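Long-range contacts in phenol hydroxylase component phO (PDB 3U52), which probably serves as a small, non-catalytic subunit of the hydroxylase in a bacterial multicomponent phenol hydroxylase, an enzyme that oxidises phenol: residues Trp30-Phe36 and Ala61-Asp67; Gln45-Ser51 and Pro87-Leu93; Ala76-Asn81 and Ser102-Thr108. All coordinates share one frame; numbering follows the deposited sequence.

In the fold
The three contacts show how a small sheet-and-helix fold is put together. Interaction 3 lies nearest the middle of the chain, pairing strands 77-80 and 102-107. Interactions 1 and 2 sit at the two ends of helix 50-62, their centres about 22 Å apart and each about 14 Å from that of interaction 3. Along the chain, interaction 1 closes before interaction 3 opens, whereas the segments of interaction 2 alternate with those of both others. Trp30 NE1 reaches Thr108 OG1 at 3.0 Å, joining interactions 1 and 3; Phe50 and Pro87 connect interaction 2 to Trp78. Interactions 1 and 2 thus tie loops to the helix ends, while interaction 3 builds the sheet beneath, a beta-grasp layout.

Interaction 1: Trp30-Phe36 and Ala61-Asp67; sequences WPDHLLF and ATAAHPD
Trp30 begins the contact by placing the outer part of its six-membered ring against Thr62 and Asp67: CZ3 lies 3.8 Å from Thr62 CB, and CH2 is equally close to Asp67 CB. The same ring turns its edge to the face of His65, the two planes 66° apart. The ring of His33 lies over one face of the indole and is held from two directions. Its ND1 donates to Pro31 O within the turn Trp30-His33, while NE2 donates to Asp67 OD2 at 2.7 Å. The carboxylate is met on its anti side, slightly out of plane. With both nitrogens facing acceptors, His33 probably leans toward the protonated form. Its CD2 points at the centre of one His65 face, in an edge-to-face pair whose centroids are 4.6 Å apart; chi1 of -163° swings the His65 ring away from its backbone N to meet it. His65 cannot easily swivel, because its ND1 accepts from Asp67 N at 2.9 Å and its NE2 is hydrogen-bonded to Tyr119 O. Asp67 OD2 also receives Gly113 N. Farther along, Leu35 lays CD2 3.6 Å from His65 CA and reaches on toward Ala64; an aromatic side chain of a neighbouring subunit packs on this leucine. Phe36 ends the row, its CZ 3.7 Å from Thr62 CA and its CE2 near Ala61 O. Trp30, His33 and His65 form a buried aromatic cluster, with a His-carboxylate hydrogen bond joining the loop after strand 24-29 to the chain leaving the helix.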
loop_
_atom_site.group_PDB
_atom_site.type_symbol
_atom_site.label_atom_id
_atom_site.label_comp_id
_atom_site.label_asym_id
_atom_site.label_seq_id
_atom_site.Cartn_x
_atom_site.Cartn_y
_atom_site.Cartn_z
ATOM N N TRP E 30 -41.475 10.133 36.504
ATOM C CA TRP E 30 -41.235 10.091 37.950
ATOM C C TRP E 30 -40.001 10.966 38.251
ATOM O O TRP E 30 -38.883 10.506 38.134
ATOM C CB TRP E 30 -40.973 8.650 38.392
ATOM C CG TRP E 30 -40.887 8.450 39.893
ATOM C CD1 TRP E 30 -41.376 9.274 40.860
ATOM C CD2 TRP E 30 -40.345 7.320 40.572
ATOM N NE1 TRP E 30 -41.154 8.736 42.102
ATOM C CE2 TRP E 30 -40.558 7.519 41.956
ATOM C CE3 TRP E 30 -39.732 6.129 40.146
ATOM C CZ2 TRP E 30 -40.162 6.576 42.932
ATOM C CZ3 TRP E 30 -39.314 5.210 41.112
ATOM C CH2 TRP E 30 -39.515 5.436 42.488
ATOM N N PRO E 31 -40.193 12.271 38.552
ATOM C CA PRO E 31 -38.973 13.078 38.749
ATOM C C PRO E 31 -38.067 12.599 39.866
ATOM O O PRO E 31 -38.539 12.006 40.825
ATOM C CB PRO E 31 -39.527 14.478 39.062
ATOM C CG PRO E 31 -40.892 14.490 38.456
ATOM C CD PRO E 31 -41.414 13.099 38.609
ATOM N N ASP E 32 -36.769 12.895 39.732
ATOM C CA ASP E 32 -35.698 12.538 40.687
ATOM C C ASP E 32 -35.391 11.061 40.737
ATOM O O ASP E 32 -34.881 10.578 41.752
ATOM C CB ASP E 32 -36.014 13.085 42.089
ATOM C CG ASP E 32 -36.035 14.595 42.106
ATOM O OD1 ASP E 32 -35.085 15.218 41.555
ATOM O OD2 ASP E 32 -37.021 15.149 42.641
ATOM N N HIS E 33 -35.680 10.358 39.639
ATOM C CA HIS E 33 -35.439 8.919 39.546
ATOM C C HIS E 33 -34.782 8.553 38.212
ATOM O O HIS E 33 -35.291 7.715 37.443
ATOM C CB HIS E 33 -36.718 8.130 39.854
ATOM C CG HIS E 33 -37.138 8.293 41.284
ATOM N ND1 HIS E 33 -37.756 9.443 41.740
ATOM C CD2 HIS E 33 -36.870 7.548 42.384
ATOM C CE1 HIS E 33 -37.907 9.368 43.057
ATOM N NE2 HIS E 33 -37.390 8.223 43.468
ATOM N N LEU E 34 -33.644 9.206 37.956
ATOM C CA LEU E 34 -33.014 9.190 36.618
ATOM C C LEU E 34 -32.322 7.871 36.370
ATOM O O LEU E 34 -31.752 7.654 35.296
ATOM C CB LEU E 34 -32.057 10.387 36.418
ATOM C CG LEU E 34 -32.810 11.730 36.345
ATOM C CD1 LEU E 34 -31.850 12.865 36.535
ATOM C CD2 LEU E 34 -33.558 11.776 35.043
ATOM N N LEU E 35 -32.396 6.955 37.347
ATOM C CA LEU E 35 -32.066 5.562 37.068
ATOM C C LEU E 35 -32.736 5.085 35.761
ATOM O O LEU E 35 -32.116 4.324 34.968
ATOM C CB LEU E 35 -32.404 4.635 38.266
ATOM C CG LEU E 35 -32.258 3.096 38.111
ATOM C CD1 LEU E 35 -30.836 2.551 37.912
ATOM C CD2 LEU E 35 -32.926 2.316 39.263
ATOM N N PHE E 36 -33.989 5.501 35.556
ATOM C CA PHE E 36 -34.703 5.252 34.310
ATOM C C PHE E 36 -34.412 6.531 33.544
ATOM O O PHE E 36 -34.840 7.625 33.947
ATOM C CB PHE E 36 -36.207 5.115 34.586
ATOM C CG PHE E 36 -36.500 4.108 35.607
ATOM C CD1 PHE E 36 -36.938 4.495 36.872
ATOM C CD2 PHE E 36 -36.281 2.741 35.334
ATOM C CE1 PHE E 36 -37.164 3.538 37.858
ATOM C CE2 PHE E 36 -36.496 1.783 36.327
ATOM C CZ PHE E 36 -36.951 2.192 37.593
ATOM N N ALA E 61 -42.879 -1.569 36.502
ATOM C CA ALA E 61 -41.947 -0.746 35.700
ATOM C C ALA E 61 -40.848 -0.089 36.571
ATOM O O ALA E 61 -39.688 0.089 36.128
ATOM C CB ALA E 61 -42.746 0.330 34.918
ATOM N N THR E 62 -41.180 0.249 37.817
ATOM C CA THR E 62 -40.249 1.025 38.642
ATOM C C THR E 62 -39.500 0.181 39.665
ATOM O O THR E 62 -38.706 0.712 40.441
ATOM C CB THR E 62 -40.941 2.203 39.394
ATOM O OG1 THR E 62 -41.914 1.682 40.303
ATOM C CG2 THR E 62 -41.624 3.175 38.452
ATOM N N ALA E 63 -39.735 -1.136 39.646
ATOM C CA ALA E 63 -39.274 -2.022 40.705
ATOM C C ALA E 63 -37.769 -2.025 40.923
ATOM O O ALA E 63 -37.323 -2.290 42.020
ATOM C CB ALA E 63 -39.822 -3.474 40.505
ATOM N N ALA E 64 -36.988 -1.689 39.892
ATOM C CA ALA E 64 -35.517 -1.724 39.987
ATOM C C ALA E 64 -34.939 -0.634 40.880
ATOM O O ALA E 64 -33.796 -0.741 41.316
ATOM C CB ALA E 64 -34.875 -1.641 38.597
ATOM N N HIS E 65 -35.696 0.438 41.089
ATOM C CA HIS E 65 -35.225 1.526 41.942
ATOM C C HIS E 65 -35.520 1.203 43.388
ATOM O O HIS E 65 -36.643 0.823 43.693
ATOM C CB HIS E 65 -35.903 2.868 41.580
ATOM C CG HIS E 65 -35.179 4.050 42.133
ATOM N ND1 HIS E 65 -35.215 4.375 43.465
ATOM C CD2 HIS E 65 -34.325 4.928 41.553
ATOM C CE1 HIS E 65 -34.454 5.436 43.681
ATOM N NE2 HIS E 65 -33.873 5.768 42.546
ATOM N N PRO E 66 -34.550 1.412 44.286
ATOM C CA PRO E 66 -34.740 1.296 45.744
ATOM C C PRO E 66 -35.947 2.028 46.335
ATOM O O PRO E 66 -36.571 1.492 47.236
ATOM C CB PRO E 66 -33.463 1.918 46.299
ATOM C CG PRO E 66 -32.469 1.550 45.318
ATOM C CD PRO E 66 -33.146 1.764 43.988
ATOM N N ASP E 67 -36.285 3.217 45.842
ATOM C CA ASP E 67 -37.491 3.929 46.304
ATOM C C ASP E 67 -38.862 3.282 45.946
ATOM O O ASP E 67 -39.892 3.660 46.536
ATOM C CB ASP E 67 -37.534 5.353 45.751
ATOM C CG ASP E 67 -36.509 6.264 46.355
ATOM O OD1 ASP E 67 -35.785 5.842 47.280
ATOM O OD2 ASP E 67 -36.440 7.422 45.886
#

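Interaction 2: Gln45-Ser51 and Pro87-Leu93; sequences QPGMTFS and PKADASL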
loop_
_atom_site.group_PDB
_atom_site.type_symbol
_atom_site.label_atom_id
_atom_site.label_comp_id
_atom_site.label_asym_id
_atom_site.label_seq_id
_atom_site.Cartn_x
_atom_site.Cartn_y
_atom_site.Cartn_z
ATOM N N GLN E 45 -54.921 0.034 28.191
ATOM C CA GLN E 45 -56.347 -0.056 27.798
ATOM C C GLN E 45 -57.056 1.158 28.392
ATOM O O GLN E 45 -57.063 1.315 29.608
ATOM C CB GLN E 45 -57.009 -1.370 28.291
ATOM C CG GLN E 45 -56.059 -2.611 28.553
ATOM C CD GLN E 45 -55.891 -3.590 27.358
ATOM O OE1 GLN E 45 -56.652 -3.540 26.371
ATOM N NE2 GLN E 45 -54.875 -4.490 27.452
ATOM N N PRO E 46 -57.664 2.018 27.552
ATOM C CA PRO E 46 -58.363 3.216 28.051
ATOM C C PRO E 46 -59.455 2.887 29.115
ATOM O O PRO E 46 -59.837 3.742 29.922
ATOM C CB PRO E 46 -58.974 3.824 26.787
ATOM C CG PRO E 46 -58.829 2.782 25.702
ATOM C CD PRO E 46 -57.748 1.882 26.083
ATOM N N GLY E 47 -59.906 1.639 29.141
ATOM C CA GLY E 47 -60.867 1.205 30.141
ATOM C C GLY E 47 -60.302 0.777 31.493
ATOM O O GLY E 47 -61.070 0.647 32.463
ATOM N N MET E 48 -58.985 0.568 31.596
ATOM C CA MET E 48 -58.441 0.091 32.871
ATOM C C MET E 48 -58.576 1.202 33.912
ATOM O O MET E 48 -58.655 2.368 33.558
ATOM C CB MET E 48 -56.997 -0.388 32.734
ATOM C CG MET E 48 -55.948 0.731 32.728
ATOM S SD MET E 48 -54.248 0.166 32.398
ATOM C CE MET E 48 -53.930 -1.029 33.663
ATOM N N THR E 49 -58.646 0.834 35.180
ATOM C CA THR E 49 -58.844 1.839 36.234
ATOM C C THR E 49 -57.496 2.483 36.565
ATOM O O THR E 49 -56.448 1.892 36.346
ATOM C CB THR E 49 -59.428 1.209 37.529
ATOM O OG1 THR E 49 -58.537 0.205 38.024
ATOM C CG2 THR E 49 -60.787 0.552 37.276
ATOM N N PHE E 50 -57.526 3.687 37.109
ATOM C CA PHE E 50 -56.303 4.317 37.573
ATOM C C PHE E 50 -55.555 3.434 38.571
ATOM O O PHE E 50 -54.334 3.379 38.517
ATOM C CB PHE E 50 -56.539 5.718 38.136
ATOM C CG PHE E 50 -55.282 6.553 38.163
ATOM C CD1 PHE E 50 -54.394 6.465 39.244
ATOM C CD2 PHE E 50 -54.945 7.359 37.077
ATOM C CE1 PHE E 50 -53.192 7.211 39.266
ATOM C CE2 PHE E 50 -53.765 8.094 37.092
ATOM C CZ PHE E 50 -52.890 8.018 38.190
ATOM N N SER E 51 -56.252 2.724 39.463
ATOM C CA SER E 51 -55.555 1.876 40.434
ATOM C C SER E 51 -54.935 0.638 39.782
ATOM O O SER E 51 -53.889 0.157 40.241
ATOM C CB SER E 51 -56.458 1.504 41.625
ATOM O OG SER E 51 -57.591 0.767 41.155
ATOM N N PRO E 87 -56.210 11.935 40.769
ATOM C CA PRO E 87 -56.681 10.694 40.230
ATOM C C PRO E 87 -57.863 10.147 41.025
ATOM O O PRO E 87 -57.917 10.319 42.252
ATOM C CB PRO E 87 -55.486 9.760 40.409
ATOM C CG PRO E 87 -54.631 10.376 41.459
ATOM C CD PRO E 87 -54.843 11.833 41.333
ATOM N N LYS E 88 -58.774 9.482 40.315
ATOM C CA LYS E 88 -59.839 8.658 40.905
ATOM C C LYS E 88 -59.467 7.186 40.744
ATOM O O LYS E 88 -59.485 6.647 39.640
ATOM C CB LYS E 88 -61.155 8.937 40.188
ATOM C CG LYS E 88 -61.586 10.392 40.240
ATOM C CD LYS E 88 -61.936 10.942 38.838
ATOM C CE LYS E 88 -63.301 11.684 38.799
ATOM N NZ LYS E 88 -63.425 12.850 39.756
ATOM N N ALA E 89 -59.118 6.538 41.844
ATOM C CA ALA E 89 -58.613 5.176 41.791
ATOM C C ALA E 89 -59.506 4.184 41.015
ATOM O O ALA E 89 -59.015 3.392 40.232
ATOM C CB ALA E 89 -58.352 4.671 43.192
ATOM N N ASP E 90 -60.816 4.239 41.229
ATOM C CA ASP E 90 -61.717 3.220 40.711
ATOM C C ASP E 90 -62.339 3.620 39.358
ATOM O O ASP E 90 -63.165 2.891 38.826
ATOM C CB ASP E 90 -62.805 2.893 41.772
ATOM C CG ASP E 90 -62.253 2.112 42.993
ATOM O OD1 ASP E 90 -61.566 1.063 42.817
ATOM O OD2 ASP E 90 -62.531 2.525 44.157
ATOM N N ALA E 91 -61.934 4.762 38.804
ATOM C CA ALA E 91 -62.438 5.251 37.504
ATOM C C ALA E 91 -61.469 4.940 36.354
ATOM O O ALA E 91 -60.243 4.955 36.539
ATOM C CB ALA E 91 -62.682 6.708 37.560
ATOM N N SER E 92 -62.018 4.678 35.174
ATOM C CA SER E 92 -61.191 4.321 34.029
ATOM C C SER E 92 -60.255 5.480 33.650
ATOM O O SER E 92 -60.476 6.638 34.029
ATOM C CB SER E 92 -62.056 3.887 32.825
ATOM O OG SER E 92 -62.520 5.010 32.101
ATOM N N LEU E 93 -59.209 5.160 32.898
ATOM C CA LEU E 93 -58.302 6.197 32.381
ATOM C C LEU E 93 -59.060 7.204 31.531
ATOM O O LEU E 93 -58.931 8.412 31.719
ATOM C CB LEU E 93 -57.153 5.535 31.589
ATOM C CG LEU E 93 -55.851 5.171 32.335
ATOM C CD1 LEU E 93 -55.941 4.981 33.858
ATOM C CD2 LEU E 93 -55.119 4.016 31.670
#
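Thr49 and Ser92 face each other in a single backbone bridge, CA to CA 4.1 Å, with hydrogen bonds on both flanks. Leu93 N donates to Met48 O at 2.9 Å, approaching almost along the C=O axis, and Phe50 N donates to Ala91 O. Ala89 O is gripped twice by Ser51: N arrives in the carbonyl plane on a lone pair at 2.9 Å, whereas OG comes from above that plane at 3.1 Å. With chi1 at 61°, the serine hydroxyl is folded back over its own backbone, close to the same acceptor as its amide. Apolar groups flank the bridge. Pro87 CB sits over the centre of the Phe50 ring, 3.6 Å from the centroid, a CH-pi contact. Met48 and Leu93 run side by side, CG to CD2 3.5 Å. Two turns shape the partners: Gln45-Met48 leads into the bridge, and Lys88-Ala91 turns the carbonyls of Ala89 and Ala91 toward the helix start. Thr49 then starts helix 50-62 as N-cap, OG1 accepting from Ala52 N, while Ser92 OG meets Glu95 N. Met48 lies against Ile57 of that helix, and Phe50 turns inward to meet Trp78 of strand 77-80 edge-to-face, beside Leu74 and Ile98.

Interaction 3: Ala76-Asn81 and Ser102-Thr108; sequences AEWLLN and SMLTVTT
Trp78 and Val106 stand side by side and point the same way from a non-hydrogen-bonded pair, with Val106 CB over one face of the indole, 3.7 Å from the centroid of the six-membered ring and 10° off its normal. Leu104 approaches the same ring differently: its CB lies near the ring plane, at the edge, 3.8 Å from CZ3. A chi1 of -72° sets Trp78 CG anti to the carbonyl carbon and brings the ring across to the facing strand, Val106 meeting its face and Leu104 its rim. The side chains of Leu104 and Leu80 cross at a slant, CD2 to CD1 3.8 Å. Ala76 CB meets Val106 CG2 at 3.6 Å. On the opposite face of the sheet Leu79 and Thr105 run alongside each other, CB to CB 3.9 Å, and Glu77 pairs with Thr107. Two backbone bonds close each pair. Asn81 finishes the ladder with three more bonds: its N donates to Met103 O, its OD1 accepts from Met103 N at 3.0 Å, and its ND2 gives a nearly straight bond to Ser102 OG at 2.9 Å. Ser102 OG is held as well by Asp99, and Asn81 OD1 has a further partner on a neighbouring subunit. Strand 102-107 pairs antiparallel with 77-80 and parallel with 24-29, the mixed 2-1-5-3-4 order of a beta-grasp (ubiquitin-like) sheet whose Trp78-Leu104 face is packed by helix 50-62.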
loop_
_atom_site.group_PDB
_atom_site.type_symbol
_atom_site.label_atom_id
_atom_site.label_comp_id
_atom_site.label_asym_id
_atom_site.label_seq_id
_atom_site.Cartn_x
_atom_site.Cartn_y
_atom_site.Cartn_z
ATOM N N ALA E 76 -49.517 10.063 45.902
ATOM C CA ALA E 76 -48.445 11.014 45.555
ATOM C C ALA E 76 -49.014 12.254 44.863
ATOM O O ALA E 76 -50.227 12.378 44.703
ATOM C CB ALA E 76 -47.377 10.312 44.669
ATOM N N GLU E 77 -48.162 13.167 44.418
ATOM C CA GLU E 77 -48.646 14.349 43.708
ATOM C C GLU E 77 -48.613 14.180 42.181
ATOM O O GLU E 77 -47.582 13.770 41.650
ATOM C CB GLU E 77 -47.789 15.513 44.077
ATOM C CG GLU E 77 -47.844 15.782 45.545
ATOM C CD GLU E 77 -47.337 17.152 45.876
ATOM O OE1 GLU E 77 -47.022 17.375 47.072
ATOM O OE2 GLU E 77 -47.245 17.996 44.932
ATOM N N TRP E 78 -49.695 14.537 41.483
ATOM C CA TRP E 78 -49.817 14.147 40.070
ATOM C C TRP E 78 -50.023 15.334 39.214
ATOM O O TRP E 78 -50.719 16.285 39.602
ATOM C CB TRP E 78 -50.988 13.150 39.816
ATOM C CG TRP E 78 -50.779 11.778 40.314
ATOM C CD1 TRP E 78 -51.103 11.286 41.568
ATOM C CD2 TRP E 78 -50.227 10.670 39.580
ATOM N NE1 TRP E 78 -50.737 9.965 41.661
ATOM C CE2 TRP E 78 -50.202 9.560 40.457
ATOM C CE3 TRP E 78 -49.725 10.520 38.277
ATOM C CZ2 TRP E 78 -49.718 8.296 40.057
ATOM C CZ3 TRP E 78 -49.235 9.281 37.887
ATOM C CH2 TRP E 78 -49.222 8.190 38.771
ATOM N N LEU E 79 -49.409 15.308 38.038
ATOM C CA LEU E 79 -49.747 16.281 36.998
ATOM C C LEU E 79 -50.213 15.465 35.826
ATOM O O LEU E 79 -49.748 14.353 35.625
ATOM C CB LEU E 79 -48.523 17.088 36.556
ATOM C CG LEU E 79 -47.928 18.299 37.321
ATOM C CD1 LEU E 79 -47.733 18.014 38.762
ATOM C CD2 LEU E 79 -46.613 18.704 36.680
ATOM N N LEU E 80 -51.098 16.041 35.026
ATOM C CA LEU E 80 -51.562 15.429 33.787
ATOM C C LEU E 80 -51.428 16.488 32.747
ATOM O O LEU E 80 -52.088 17.511 32.832
ATOM C CB LEU E 80 -53.017 14.961 33.867
ATOM C CG LEU E 80 -53.701 14.609 32.537
ATOM C CD1 LEU E 80 -53.029 13.357 31.922
ATOM C CD2 LEU E 80 -55.191 14.365 32.762
ATOM N N ASN E 81 -50.547 16.256 31.768
ATOM C CA ASN E 81 -50.271 17.247 30.732
ATOM C C ASN E 81 -49.860 18.617 31.309
ATOM O O ASN E 81 -50.221 19.669 30.774
ATOM C CB ASN E 81 -51.430 17.315 29.704
ATOM C CG ASN E 81 -51.681 15.960 29.070
ATOM O OD1 ASN E 81 -50.711 15.269 28.759
ATOM N ND2 ASN E 81 -52.968 15.529 28.944
ATOM N N SER E 102 -51.112 11.433 26.404
ATOM C CA SER E 102 -50.964 12.199 27.654
ATOM C C SER E 102 -49.677 11.802 28.378
ATOM O O SER E 102 -49.194 10.652 28.277
ATOM C CB SER E 102 -52.176 11.975 28.585
ATOM O OG SER E 102 -53.256 12.760 28.093
ATOM N N MET E 103 -49.160 12.736 29.153
ATOM C CA MET E 103 -48.086 12.402 30.096
ATOM C C MET E 103 -48.562 12.714 31.483
ATOM O O MET E 103 -48.952 13.836 31.748
ATOM C CB MET E 103 -46.811 13.199 29.822
ATOM C CG MET E 103 -45.629 12.700 30.697
ATOM S SD MET E 103 -44.074 13.344 30.263
ATOM C CE MET E 103 -43.424 11.983 29.386
ATOM N N LEU E 104 -48.556 11.703 32.338
ATOM C CA LEU E 104 -48.619 11.879 33.764
ATOM C C LEU E 104 -47.218 12.119 34.411
ATOM O O LEU E 104 -46.235 11.421 34.083
ATOM C CB LEU E 104 -49.198 10.609 34.360
ATOM C CG LEU E 104 -50.666 10.293 33.995
ATOM C CD1 LEU E 104 -50.967 8.850 34.333
ATOM C CD2 LEU E 104 -51.650 11.254 34.716
ATOM N N THR E 105 -47.139 13.078 35.338
ATOM C CA THR E 105 -45.921 13.304 36.130
ATOM C C THR E 105 -46.271 12.935 37.534
ATOM O O THR E 105 -47.295 13.381 38.015
ATOM C CB THR E 105 -45.459 14.792 36.072
ATOM O OG1 THR E 105 -45.172 15.141 34.719
ATOM C CG2 THR E 105 -44.195 15.061 36.910
ATOM N N VAL E 106 -45.478 12.111 38.197
ATOM C CA VAL E 106 -45.800 11.729 39.574
ATOM C C VAL E 106 -44.641 12.055 40.470
ATOM O O VAL E 106 -43.547 11.566 40.253
ATOM C CB VAL E 106 -46.194 10.239 39.745
ATOM C CG1 VAL E 106 -45.201 9.247 39.089
ATOM C CG2 VAL E 106 -46.397 9.895 41.261
ATOM N N THR E 107 -44.885 12.913 41.466
ATOM C CA THR E 107 -43.862 13.320 42.420
ATOM C C THR E 107 -44.197 12.691 43.767
ATOM O O THR E 107 -45.331 12.806 44.245
ATOM C CB THR E 107 -43.796 14.865 42.503
ATOM O OG1 THR E 107 -43.279 15.376 41.259
ATOM C CG2 THR E 107 -42.876 15.345 43.640
ATOM N N THR E 108 -43.209 12.026 44.349
ATOM C CA THR E 108 -43.330 11.304 45.608
ATOM C C THR E 108 -42.485 11.994 46.697
ATOM O O THR E 108 -41.308 11.701 46.859
ATOM C CB THR E 108 -42.847 9.824 45.459
ATOM O OG1 THR E 108 -41.519 9.801 44.901
ATOM C CG2 THR E 108 -43.810 8.997 44.537
#